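Local structure of alpha-1,3-glucanase (5ZRU) at residues F137-W142 against V168-I173; R53-P58 against A64-R69; V98-V103 against W142-P147; F40-T45 against D427-S432. The protein hydrolyses alpha-1,3-glucan, and the chain described here is its GH87-type catalytic unit, which carries calcium and zinc ions. One frame throughout, in Å; residues are numbered along the deposited sequence.

Contact 1. Residues F137-W142 against V168-I173; sequences FDEVHW and VDFLEI. With CA (calcium ion), chain M; PE5 (3,6,9,12,15,18,21,24-octaoxahexacosan-1-ol), chain C.
A calcium site of five residues includes Asp-169, whose side chain also meets the Phe-137 ring. Asp-169 OD1 binds the calcium at 2.4 Å, while its methylene carbon CB touches Phe-137 CE2 at 4.0 Å. The two side chains run roughly perpendicular, with ring and carboxylate planes 57° apart. With CG of Asp-169 anti to the backbone N (chi1 -169°), one oxygen is turned to the metal; the other, OD2, forms a salt bridge with Arg-80. Farther along, Glu-139 OE2 lies 4.2 Å from Phe-170 CZ. Here the planes are 77° apart, and the carboxylate approaches the ring obliquely. Arg-371 and Arg-347 pair with the two oxygens of Glu-139, whose extended chain brings OE2 near Phe-170 CZ, its charge probably balanced by the two arginines. The glycol PE5, also bonded to Asn-256, runs over one face of His-141, with its C11 about 3.3 Å above the ring plane. An alanine in place of His-141 would remove the flat surface under C11 and would probably leave that stretch of the glycol less confined. The two strands make no backbone bonds to each other, since strand 76-82 lies between them and pairs antiparallel with both. Asp-169 and Phe-170 together face Arg-80 of that strand, a classic beta bulge in the antiparallel sheet of a galactose-binding-like beta-sandwich.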
# COMPACT_ATOMS: atom_id res chain seq x y z
N PHE A 137 -3.36 -12.62 1.35
CA PHE A 137 -3.06 -12.25 2.73
C PHE A 137 -3.82 -10.99 3.13
O PHE A 137 -4.24 -10.19 2.29
CB PHE A 137 -1.55 -12.07 2.94
CG PHE A 137 -0.78 -13.37 3.02
CD1 PHE A 137 -0.39 -14.04 1.87
CD2 PHE A 137 -0.47 -13.92 4.26
CE1 PHE A 137 0.31 -15.25 1.95
CE2 PHE A 137 0.23 -15.13 4.36
CZ PHE A 137 0.62 -15.80 3.20
N ASP A 138 -4.02 -10.85 4.44
CA ASP A 138 -4.72 -9.72 5.02
C ASP A 138 -4.12 -9.47 6.40
O ASP A 138 -3.25 -10.21 6.85
CB ASP A 138 -6.24 -9.99 5.10
CG ASP A 138 -7.07 -8.70 5.18
OD1 ASP A 138 -6.50 -7.59 5.19
OD2 ASP A 138 -8.31 -8.80 5.22
N GLU A 139 -4.62 -8.44 7.09
CA GLU A 139 -4.12 -8.13 8.43
C GLU A 139 -5.27 -7.92 9.39
O GLU A 139 -6.39 -7.59 8.98
CB GLU A 139 -3.21 -6.89 8.42
CG GLU A 139 -1.92 -7.11 7.65
CD GLU A 139 -0.98 -5.93 7.72
OE1 GLU A 139 -1.28 -4.94 8.42
OE2 GLU A 139 0.06 -6.00 7.05
N VAL A 140 -4.99 -8.17 10.67
CA VAL A 140 -5.84 -7.74 11.78
C VAL A 140 -4.92 -7.17 12.84
O VAL A 140 -3.71 -7.42 12.83
CB VAL A 140 -6.71 -8.87 12.38
CG1 VAL A 140 -7.80 -9.31 11.40
CG2 VAL A 140 -5.85 -10.07 12.79
N HIS A 141 -5.48 -6.38 13.75
CA HIS A 141 -4.70 -5.92 14.89
C HIS A 141 -5.56 -5.94 16.13
O HIS A 141 -6.79 -5.91 16.06
CB HIS A 141 -4.09 -4.52 14.64
CG HIS A 141 -5.09 -3.41 14.49
ND1 HIS A 141 -5.75 -3.16 13.30
CD2 HIS A 141 -5.51 -2.45 15.36
CE1 HIS A 141 -6.55 -2.11 13.45
NE2 HIS A 141 -6.42 -1.67 14.69
N TRP A 142 -4.90 -6.02 17.29
CA TRP A 142 -5.61 -6.05 18.56
C TRP A 142 -4.67 -5.54 19.64
O TRP A 142 -3.46 -5.43 19.43
CB TRP A 142 -6.11 -7.46 18.90
CG TRP A 142 -5.00 -8.48 19.12
CD1 TRP A 142 -4.38 -8.76 20.30
CD2 TRP A 142 -4.40 -9.33 18.14
NE1 TRP A 142 -3.43 -9.73 20.12
CE2 TRP A 142 -3.42 -10.10 18.80
CE3 TRP A 142 -4.60 -9.51 16.76
CZ2 TRP A 142 -2.64 -11.04 18.13
CZ3 TRP A 142 -3.82 -10.45 16.10
CH2 TRP A 142 -2.85 -11.21 16.79
N VAL A 168 0.06 -17.88 9.02
CA VAL A 168 0.57 -16.69 9.70
C VAL A 168 1.90 -16.30 9.09
O VAL A 168 2.85 -17.09 9.09
CB VAL A 168 0.71 -16.90 11.22
CG1 VAL A 168 1.19 -15.62 11.89
CG2 VAL A 168 -0.62 -17.33 11.81
N ASP A 169 1.98 -15.07 8.58
CA ASP A 169 3.21 -14.53 8.01
C ASP A 169 4.10 -13.91 9.09
O ASP A 169 5.22 -14.37 9.33
CB ASP A 169 2.84 -13.51 6.92
CG ASP A 169 4.02 -13.09 6.06
OD1 ASP A 169 5.15 -13.59 6.27
OD2 ASP A 169 3.80 -12.23 5.17
N PHE A 170 3.59 -12.89 9.78
CA PHE A 170 4.39 -12.24 10.81
C PHE A 170 3.47 -11.54 11.80
O PHE A 170 2.27 -11.38 11.56
CB PHE A 170 5.38 -11.23 10.21
CG PHE A 170 4.74 -10.14 9.36
CD1 PHE A 170 4.07 -9.08 9.95
CD2 PHE A 170 4.87 -10.16 7.98
CE1 PHE A 170 3.48 -8.07 9.17
CE2 PHE A 170 4.29 -9.14 7.20
CZ PHE A 170 3.60 -8.10 7.80
N LEU A 171 4.06 -11.14 12.92
CA LEU A 171 3.48 -10.18 13.83
C LEU A 171 4.33 -8.91 13.84
O LEU A 171 5.55 -8.97 13.67
CB LEU A 171 3.40 -10.72 15.27
CG LEU A 171 2.69 -12.06 15.48
CD1 LEU A 171 2.70 -12.43 16.98
CD2 LEU A 171 1.28 -12.00 14.94
N GLU A 172 3.67 -7.78 14.03
CA GLU A 172 4.34 -6.52 14.34
C GLU A 172 3.82 -6.03 15.68
O GLU A 172 2.61 -6.04 15.92
CB GLU A 172 4.11 -5.49 13.22
CG GLU A 172 4.98 -5.79 12.00
CD GLU A 172 4.66 -4.94 10.78
OE1 GLU A 172 3.58 -4.33 10.73
OE2 GLU A 172 5.51 -4.89 9.87
N ILE A 173 4.73 -5.67 16.58
CA ILE A 173 4.39 -5.45 17.98
C ILE A 173 4.93 -4.10 18.40
O ILE A 173 6.08 -3.77 18.11
CB ILE A 173 4.95 -6.58 18.88
CG1 ILE A 173 4.38 -7.93 18.45
CG2 ILE A 173 4.60 -6.33 20.34
CD1 ILE A 173 4.90 -9.13 19.26
CA CA M . 7.30 -14.45 5.86
C48 PE5 C . -18.62 -4.71 9.20
C50 PE5 C . -17.67 -5.35 8.19
O1 PE5 C . -17.80 -6.74 8.20
C1 PE5 C . -17.02 -7.42 7.25
C2 PE5 C . -17.09 -8.93 7.47
O2 PE5 C . -16.51 -9.25 8.71
C3 PE5 C . -16.64 -10.59 9.11
C4 PE5 C . -16.02 -10.77 10.50
O3 PE5 C . -14.68 -10.35 10.49
C5 PE5 C . -13.96 -10.53 11.68
C6 PE5 C . -13.20 -9.25 12.05
O4 PE5 C . -11.92 -9.20 11.46
C7 PE5 C . -11.52 -7.94 10.97
C8 PE5 C . -11.66 -6.88 12.06
O5 PE5 C . -11.60 -5.61 11.48
C9 PE5 C . -11.98 -4.56 12.33
C10 PE5 C . -10.72 -3.81 12.76
O6 PE5 C . -10.68 -3.74 14.15
C11 PE5 C . -9.40 -3.51 14.68
C12 PE5 C . -9.41 -3.75 16.18
O7 PE5 C . -9.08 -2.53 16.79
C13 PE5 C . -8.24 -2.63 17.90
C14 PE5 C . -8.48 -1.41 18.78
O8 PE5 C . -9.84 -1.09 18.73
C15 PE5 C . -10.23 0.05 19.44
C16 PE5 C . -11.21 -0.35 20.56
O52 PE5 C . -12.52 0.03 20.24
O HOH W 1 9.76 -14.50 6.07

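Contact 2. Residues R53-P58 against A64-R69; sequences RYIALP and AQWTIR. With CA (calcium ion), chain M.
Arg-53 O binds calcium at 2.3 Å, at the start of the strand whose Ile-55 packs on Ala-64. Asp-22, Thr-23, Ser-50, Asp-169 and water 1 also bind this ion, so a backbone carbonyl fixes one end of the strand to the metal. Two residues on, Ile-55 points across to the other segment. Its CD1 rests 3.7 Å from Ala-64 CB, and the branch methyl CG2 touches the same CB at 4.1 Å, so the alanine methyl is met by two carbons of one side chain. CD1 also reaches Trp-66 CZ2 at 4.3 Å, approaching the indole obliquely. It does so with chi2 at 133°, well away from a staggered value, which suggests that the surrounding packing sets the position of CD1. Leu-57, on the same side of the strand as Ile-55, brings CD2 to 3.9 Å from the backbone N of Ala-64; this is packing, as the Ala-64 backbone is hydrogen-bonded to Ile-156. The strand axes stay 9.4 Å apart and run at 123°, a spacing for facing sheets rather than paired strands. Trp-66 NE1 is bonded to the carbonyl of Asp-22, one of the calcium-binding residues, which ties the indole to the metal loop. What meets between these strands is almost wholly hydrocarbon, consistent with packing held mainly by the exclusion of water, while the polar and metal bonds are made by neighbouring atoms.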
# COMPACT_ATOMS: atom_id res chain seq x y z
N ARG A 53 7.65 -16.88 2.37
CA ARG A 53 7.63 -17.93 3.39
C ARG A 53 6.60 -17.56 4.45
O ARG A 53 6.55 -16.41 4.88
CB ARG A 53 9.00 -18.08 4.06
CG ARG A 53 10.10 -18.59 3.15
CD ARG A 53 11.46 -18.22 3.69
NE ARG A 53 11.80 -18.98 4.88
CZ ARG A 53 12.27 -20.22 4.87
NH1 ARG A 53 12.45 -20.85 3.71
NH2 ARG A 53 12.56 -20.84 6.00
N TYR A 54 5.79 -18.53 4.88
CA TYR A 54 4.90 -18.30 6.01
C TYR A 54 4.68 -19.62 6.73
O TYR A 54 5.09 -20.69 6.26
CB TYR A 54 3.57 -17.68 5.57
CG TYR A 54 2.62 -18.61 4.83
CD1 TYR A 54 2.78 -18.85 3.46
CD2 TYR A 54 1.56 -19.22 5.48
CE1 TYR A 54 1.89 -19.69 2.76
CE2 TYR A 54 0.67 -20.06 4.80
CZ TYR A 54 0.84 -20.28 3.44
OH TYR A 54 -0.04 -21.10 2.76
N ILE A 55 4.04 -19.54 7.90
CA ILE A 55 3.75 -20.72 8.72
C ILE A 55 2.30 -21.10 8.50
O ILE A 55 1.38 -20.32 8.78
CB ILE A 55 4.04 -20.46 10.21
CG1 ILE A 55 5.50 -20.07 10.41
CG2 ILE A 55 3.71 -21.71 11.03
CD1 ILE A 55 5.65 -18.87 11.31
N ALA A 56 2.08 -22.32 8.01
CA ALA A 56 0.73 -22.85 7.88
C ALA A 56 0.31 -23.50 9.19
O ALA A 56 1.08 -24.25 9.80
CB ALA A 56 0.65 -23.85 6.73
N LEU A 57 -0.93 -23.20 9.62
CA LEU A 57 -1.58 -23.82 10.77
C LEU A 57 -2.75 -24.65 10.26
O LEU A 57 -3.91 -24.19 10.24
CB LEU A 57 -2.06 -22.74 11.76
CG LEU A 57 -1.02 -21.69 12.13
CD1 LEU A 57 -1.60 -20.64 13.09
CD2 LEU A 57 0.22 -22.33 12.73
N PRO A 58 -2.50 -25.88 9.81
CA PRO A 58 -3.55 -26.64 9.12
C PRO A 58 -4.56 -27.28 10.03
O PRO A 58 -5.67 -27.59 9.58
CB PRO A 58 -2.77 -27.71 8.34
CG PRO A 58 -1.33 -27.34 8.46
CD PRO A 58 -1.19 -26.54 9.70
N ALA A 64 2.39 -21.06 15.75
CA ALA A 64 3.64 -20.32 15.60
C ALA A 64 3.83 -19.48 16.86
O ALA A 64 2.89 -18.85 17.36
CB ALA A 64 3.61 -19.41 14.37
N GLN A 65 5.06 -19.46 17.37
CA GLN A 65 5.33 -18.82 18.65
C GLN A 65 6.61 -18.01 18.55
O GLN A 65 7.60 -18.46 17.97
CB GLN A 65 5.43 -19.88 19.75
CG GLN A 65 5.77 -19.38 21.13
CD GLN A 65 5.63 -20.49 22.17
OE1 GLN A 65 4.64 -21.22 22.18
NE2 GLN A 65 6.64 -20.62 23.03
N TRP A 66 6.58 -16.80 19.11
CA TRP A 66 7.73 -15.91 19.12
C TRP A 66 8.08 -15.54 20.56
O TRP A 66 7.21 -15.50 21.43
CB TRP A 66 7.45 -14.62 18.35
CG TRP A 66 7.33 -14.77 16.87
CD1 TRP A 66 8.34 -14.63 15.96
CD2 TRP A 66 6.15 -15.05 16.13
NE1 TRP A 66 7.85 -14.82 14.69
CE2 TRP A 66 6.51 -15.07 14.76
CE3 TRP A 66 4.82 -15.29 16.48
CZ2 TRP A 66 5.59 -15.34 13.75
CZ3 TRP A 66 3.91 -15.56 15.47
CH2 TRP A 66 4.30 -15.58 14.13
N THR A 67 9.36 -15.26 20.79
CA THR A 67 9.82 -14.73 22.07
C THR A 67 10.22 -13.27 21.89
O THR A 67 11.04 -12.95 21.03
CB THR A 67 10.99 -15.53 22.62
OG1 THR A 67 10.61 -16.90 22.73
CG2 THR A 67 11.38 -15.03 24.01
N ILE A 68 9.64 -12.39 22.72
CA ILE A 68 9.91 -10.96 22.60
C ILE A 68 11.39 -10.70 22.85
O ILE A 68 11.97 -11.22 23.82
CB ILE A 68 9.03 -10.18 23.58
CG1 ILE A 68 7.56 -10.53 23.33
CG2 ILE A 68 9.28 -8.69 23.44
CD1 ILE A 68 7.09 -10.18 21.91
N ARG A 69 12.00 -9.90 21.99
CA ARG A 69 13.43 -9.60 22.06
C ARG A 69 13.74 -8.56 23.13
O ARG A 69 12.86 -7.80 23.55
CB ARG A 69 13.92 -9.08 20.71
CG ARG A 69 13.70 -9.99 19.53
CD ARG A 69 14.10 -9.25 18.25
NE ARG A 69 13.71 -10.00 17.08
CZ ARG A 69 12.74 -9.64 16.25
NH1 ARG A 69 12.07 -8.51 16.44
NH2 ARG A 69 12.46 -10.40 15.20
CA CA M . 7.30 -14.45 5.86
O HOH W 1 9.76 -14.50 6.07

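Contact 3. Residues V98-V103 against W142-P147; sequences VYVNGV and WKMDTP
Val-100 CG2 and Met-144 CE meet at 3.4 Å, tighter than ordinary van der Waals contact between carbons. The methionine chain folds back to make this touch, with chi2 at -63° and chi3 at -64°, so that its terminal methyl turns toward the valine. Alongside, Val-98 CG2 lies 3.6 Å from Trp-142 CZ2, approaching the indole obliquely at its six-membered ring. The other methyl of Val-98, CG1, comes within 4.4 Å of Met-144 CE, so the methionine methyl presses on Val-100 and lies more loosely against Val-98. Within the second segment, Met-144 SD lies in the indole plane at its edge, 3.3 Å from Trp-142 NE1. That nitrogen is buried and has no hydrogen-bond partner in the model. Beyond this first shell, Val-77 of strand 76-82 packs on both Trp-142 and Met-144, and Val-108 of strand 103-111 packs on Trp-142 and Val-98. The valine strand ends in a type I' turn from Val-100 to Val-103, closed by Val-100 N to Val-103 O at 2.8 Å and Val-103 N to Val-100 O at 2.9 Å. The hairpin probably helps to fix Val-100, and Asn-101 in the turn is bonded to Asp-152 and Thr-153. The strand axes are 10.9 Å apart and cross at -24°, running in nearly the same direction. Spacing and crossing are those of two sheets packed face to face, and the valines, methionine and tryptophan interleave as in the interior of a beta-sandwich, here the D1 part of the catalytic unit.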
# COMPACT_ATOMS: atom_id res chain seq x y z
N VAL A 98 -4.69 -16.63 20.80
CA VAL A 98 -3.44 -16.00 21.22
C VAL A 98 -3.15 -16.43 22.65
O VAL A 98 -4.01 -16.32 23.52
CB VAL A 98 -3.54 -14.46 21.13
CG1 VAL A 98 -2.21 -13.81 21.55
CG2 VAL A 98 -3.96 -14.03 19.73
N TYR A 99 -1.94 -16.95 22.87
CA TYR A 99 -1.47 -17.31 24.21
C TYR A 99 -0.23 -16.48 24.53
O TYR A 99 0.60 -16.24 23.66
CB TYR A 99 -1.12 -18.80 24.32
CG TYR A 99 -2.30 -19.74 24.13
CD1 TYR A 99 -2.77 -20.04 22.86
CD2 TYR A 99 -2.92 -20.33 25.23
CE1 TYR A 99 -3.84 -20.90 22.69
CE2 TYR A 99 -3.99 -21.19 25.06
CZ TYR A 99 -4.44 -21.47 23.79
OH TYR A 99 -5.51 -22.32 23.62
N VAL A 100 -0.12 -16.05 25.78
CA VAL A 100 1.08 -15.38 26.26
C VAL A 100 1.63 -16.20 27.42
O VAL A 100 0.93 -16.40 28.42
CB VAL A 100 0.81 -13.94 26.70
CG1 VAL A 100 2.11 -13.29 27.17
CG2 VAL A 100 0.20 -13.15 25.55
N ASN A 101 2.86 -16.68 27.27
CA ASN A 101 3.49 -17.51 28.29
C ASN A 101 2.58 -18.68 28.68
O ASN A 101 2.52 -19.09 29.84
CB ASN A 101 3.87 -16.67 29.52
CG ASN A 101 4.86 -15.58 29.18
OD1 ASN A 101 5.79 -15.80 28.40
ND2 ASN A 101 4.66 -14.39 29.75
N GLY A 102 1.86 -19.21 27.69
CA GLY A 102 0.99 -20.35 27.88
C GLY A 102 -0.41 -20.04 28.34
O GLY A 102 -1.25 -20.95 28.39
N VAL A 103 -0.70 -18.80 28.70
CA VAL A 103 -2.03 -18.41 29.17
C VAL A 103 -2.83 -17.89 27.98
O VAL A 103 -2.36 -17.03 27.24
CB VAL A 103 -1.93 -17.34 30.27
CG1 VAL A 103 -3.31 -17.04 30.83
CG2 VAL A 103 -0.96 -17.77 31.37
N TRP A 142 -4.90 -6.02 17.29
CA TRP A 142 -5.61 -6.05 18.56
C TRP A 142 -4.67 -5.54 19.64
O TRP A 142 -3.46 -5.43 19.43
CB TRP A 142 -6.11 -7.46 18.90
CG TRP A 142 -5.00 -8.48 19.12
CD1 TRP A 142 -4.38 -8.76 20.30
CD2 TRP A 142 -4.40 -9.33 18.14
NE1 TRP A 142 -3.43 -9.73 20.12
CE2 TRP A 142 -3.42 -10.10 18.80
CE3 TRP A 142 -4.60 -9.51 16.76
CZ2 TRP A 142 -2.64 -11.04 18.13
CZ3 TRP A 142 -3.82 -10.45 16.10
CH2 TRP A 142 -2.85 -11.21 16.79
N LYS A 143 -5.23 -5.22 20.80
CA LYS A 143 -4.46 -4.74 21.94
C LYS A 143 -4.47 -5.79 23.04
O LYS A 143 -5.52 -6.40 23.31
CB LYS A 143 -5.00 -3.42 22.48
CG LYS A 143 -4.75 -2.23 21.58
CD LYS A 143 -5.29 -0.94 22.19
CE LYS A 143 -6.81 -0.94 22.26
NZ LYS A 143 -7.32 0.42 22.64
N MET A 144 -3.32 -6.01 23.65
CA MET A 144 -3.19 -6.92 24.78
C MET A 144 -3.59 -6.20 26.07
O MET A 144 -3.44 -4.99 26.19
CB MET A 144 -1.75 -7.42 24.90
CG MET A 144 -1.18 -7.97 23.61
SD MET A 144 -2.11 -9.42 23.08
CE MET A 144 -1.76 -10.55 24.42
N ASP A 145 -4.07 -6.98 27.05
CA ASP A 145 -4.45 -6.38 28.33
C ASP A 145 -3.26 -5.80 29.07
O ASP A 145 -3.41 -4.82 29.81
CB ASP A 145 -5.14 -7.41 29.23
CG ASP A 145 -6.45 -7.89 28.66
OD1 ASP A 145 -6.97 -8.91 29.16
OD2 ASP A 145 -6.96 -7.27 27.70
N THR A 146 -2.08 -6.40 28.91
CA THR A 146 -0.86 -5.84 29.46
C THR A 146 0.23 -5.94 28.40
O THR A 146 0.21 -6.86 27.57
CB THR A 146 -0.40 -6.57 30.73
OG1 THR A 146 -0.03 -7.91 30.40
CG2 THR A 146 -1.52 -6.60 31.78
N PRO A 147 1.18 -5.01 28.39
CA PRO A 147 2.22 -5.04 27.36
C PRO A 147 3.07 -6.31 27.43
O PRO A 147 3.43 -6.78 28.51
CB PRO A 147 3.06 -3.79 27.66
CG PRO A 147 2.17 -2.90 28.45
CD PRO A 147 1.30 -3.83 29.27

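Contact 4. Residues F40-T45 against D427-S432; sequences FDQALT and DTVGGS
A type I turn from Asp-41 to Leu-44, closed by Leu-44 N to Asp-41 O at 3.0 Å, presents Gln-42 to Val-429 with their CA atoms 7.9 Å apart. The contact joins a loop of the D1 beta-sandwich to a turn of the parallel beta-helix, the pectate-lyase-like D2 part. Gln-42 reaches over with an extended chain and lies alongside the Val-429 side chain, pointing the opposite way. Its CD and OE1 both lie 3.8 Å from Val-429 CG1, so the amide meets a methyl, with no polar bond made there. The NE2 end passes Gly-430 at 3.9 Å from its backbone N, again as packing. Gly-430 has a phi of 72°, a region glycine enters more easily than other residues. The amide is satisfied beside the contact instead: OE1 is hydrogen-bonded to Arg-132 and NE2 to the carbonyl of Arg-465, which fixes the amide flip. Leu-134 of strand 132-144 packs on both Gln-42 and Val-429. An alanine at Gln-42 would probably leave the Arg-132 guanidinium and the Arg-465 carbonyl without these mates and open a gap beside the Val-429 methyl. The turn carrying the glutamine is itself stiffened by an Asx turn, in which Ala-43 N donates to Asp-41 OD1 at 2.9 Å with an angle of 160°, meeting that oxygen from above the carboxylate plane, 51° out of it.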
# COMPACT_ATOMS: atom_id res chain seq x y z
N PHE A 40 9.02 -17.86 -6.63
CA PHE A 40 8.03 -16.80 -6.84
C PHE A 40 6.81 -17.26 -7.63
O PHE A 40 6.11 -16.43 -8.24
CB PHE A 40 8.66 -15.57 -7.51
CG PHE A 40 9.87 -15.05 -6.79
CD1 PHE A 40 9.73 -14.17 -5.72
CD2 PHE A 40 11.14 -15.46 -7.15
CE1 PHE A 40 10.84 -13.69 -5.04
CE2 PHE A 40 12.27 -14.97 -6.48
CZ PHE A 40 12.11 -14.10 -5.42
N ASP A 41 6.53 -18.56 -7.63
CA ASP A 41 5.43 -19.11 -8.41
C ASP A 41 4.10 -18.64 -7.83
O ASP A 41 3.75 -18.99 -6.70
CB ASP A 41 5.53 -20.63 -8.42
CG ASP A 41 4.37 -21.32 -9.12
OD1 ASP A 41 3.45 -20.65 -9.65
OD2 ASP A 41 4.37 -22.57 -9.15
N GLN A 42 3.33 -17.87 -8.61
CA GLN A 42 2.13 -17.24 -8.06
C GLN A 42 0.97 -18.20 -7.89
O GLN A 42 -0.05 -17.82 -7.31
CB GLN A 42 1.71 -16.06 -8.95
CG GLN A 42 2.73 -14.94 -8.92
CD GLN A 42 2.41 -13.82 -9.89
OE1 GLN A 42 1.28 -13.34 -9.93
NE2 GLN A 42 3.41 -13.42 -10.68
N ALA A 43 1.11 -19.45 -8.36
CA ALA A 43 0.13 -20.45 -8.00
C ALA A 43 0.16 -20.78 -6.51
O ALA A 43 -0.83 -21.27 -5.98
CB ALA A 43 0.35 -21.73 -8.82
N LEU A 44 1.28 -20.49 -5.84
CA LEU A 44 1.45 -20.84 -4.43
C LEU A 44 1.09 -19.66 -3.55
O LEU A 44 1.55 -18.54 -3.78
CB LEU A 44 2.90 -21.26 -4.15
CG LEU A 44 3.46 -22.44 -4.93
CD1 LEU A 44 4.96 -22.53 -4.74
CD2 LEU A 44 2.77 -23.72 -4.49
N THR A 45 0.27 -19.91 -2.52
CA THR A 45 -0.08 -18.87 -1.56
C THR A 45 1.16 -18.19 -1.00
O THR A 45 1.18 -16.97 -0.78
CB THR A 45 -0.94 -19.47 -0.44
OG1 THR A 45 -2.14 -20.01 -1.00
CG2 THR A 45 -1.30 -18.40 0.61
N ASP A 427 9.22 -7.23 -1.90
CA ASP A 427 8.29 -8.36 -2.10
C ASP A 427 7.08 -8.01 -2.98
O ASP A 427 5.95 -8.35 -2.65
CB ASP A 427 7.82 -8.92 -0.75
CG ASP A 427 8.91 -9.65 -0.01
OD1 ASP A 427 9.86 -10.13 -0.67
OD2 ASP A 427 8.82 -9.76 1.23
N THR A 428 7.32 -7.35 -4.12
CA THR A 428 6.20 -7.13 -5.03
C THR A 428 5.82 -8.44 -5.71
O THR A 428 6.64 -9.35 -5.87
CB THR A 428 6.52 -6.07 -6.09
OG1 THR A 428 7.57 -6.54 -6.94
CG2 THR A 428 6.95 -4.77 -5.43
N VAL A 429 4.55 -8.54 -6.12
CA VAL A 429 4.03 -9.71 -6.82
C VAL A 429 3.38 -9.24 -8.11
O VAL A 429 2.53 -8.35 -8.10
CB VAL A 429 3.00 -10.48 -5.96
CG1 VAL A 429 2.35 -11.59 -6.79
CG2 VAL A 429 3.68 -11.08 -4.72
N GLY A 430 3.79 -9.84 -9.23
CA GLY A 430 3.20 -9.49 -10.50
C GLY A 430 3.61 -8.14 -11.03
O GLY A 430 2.97 -7.62 -11.96
N GLY A 431 4.66 -7.54 -10.49
CA GLY A 431 5.02 -6.21 -10.93
C GLY A 431 6.41 -5.74 -10.54
O GLY A 431 7.36 -6.52 -10.57
N SER A 432 6.52 -4.48 -10.14
CA SER A 432 7.79 -3.78 -10.07
C SER A 432 7.87 -3.00 -8.77
O SER A 432 6.84 -2.66 -8.18
CB SER A 432 7.94 -2.80 -11.25
OG SER A 432 7.71 -3.45 -12.49

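From the N terminus, residues 40-45 open contact 4, whose loop closes only at 427-432; the other three contacts nest inside it. Contact 2 comes next, a short loop from 53-58 to 64-69. Contact 3 then opens at 98-103 and contact 1 at 137-142. The two cross, because contact 3 closes at 142-147 before contact 1 closes at 168-173, and they share Trp-142. Contacts 1 and 2 share one calcium, bound by Asp-169 OD1 and Arg-53 O; beside it strands 166-174 and 53-57 pair, probably through Val-168 N to Ile-55 O (2.8 Å). Contacts 2 and 3 join the two sandwich sheets, contact 1 spans one, and contact 4 ties the sandwich to the beta-helix.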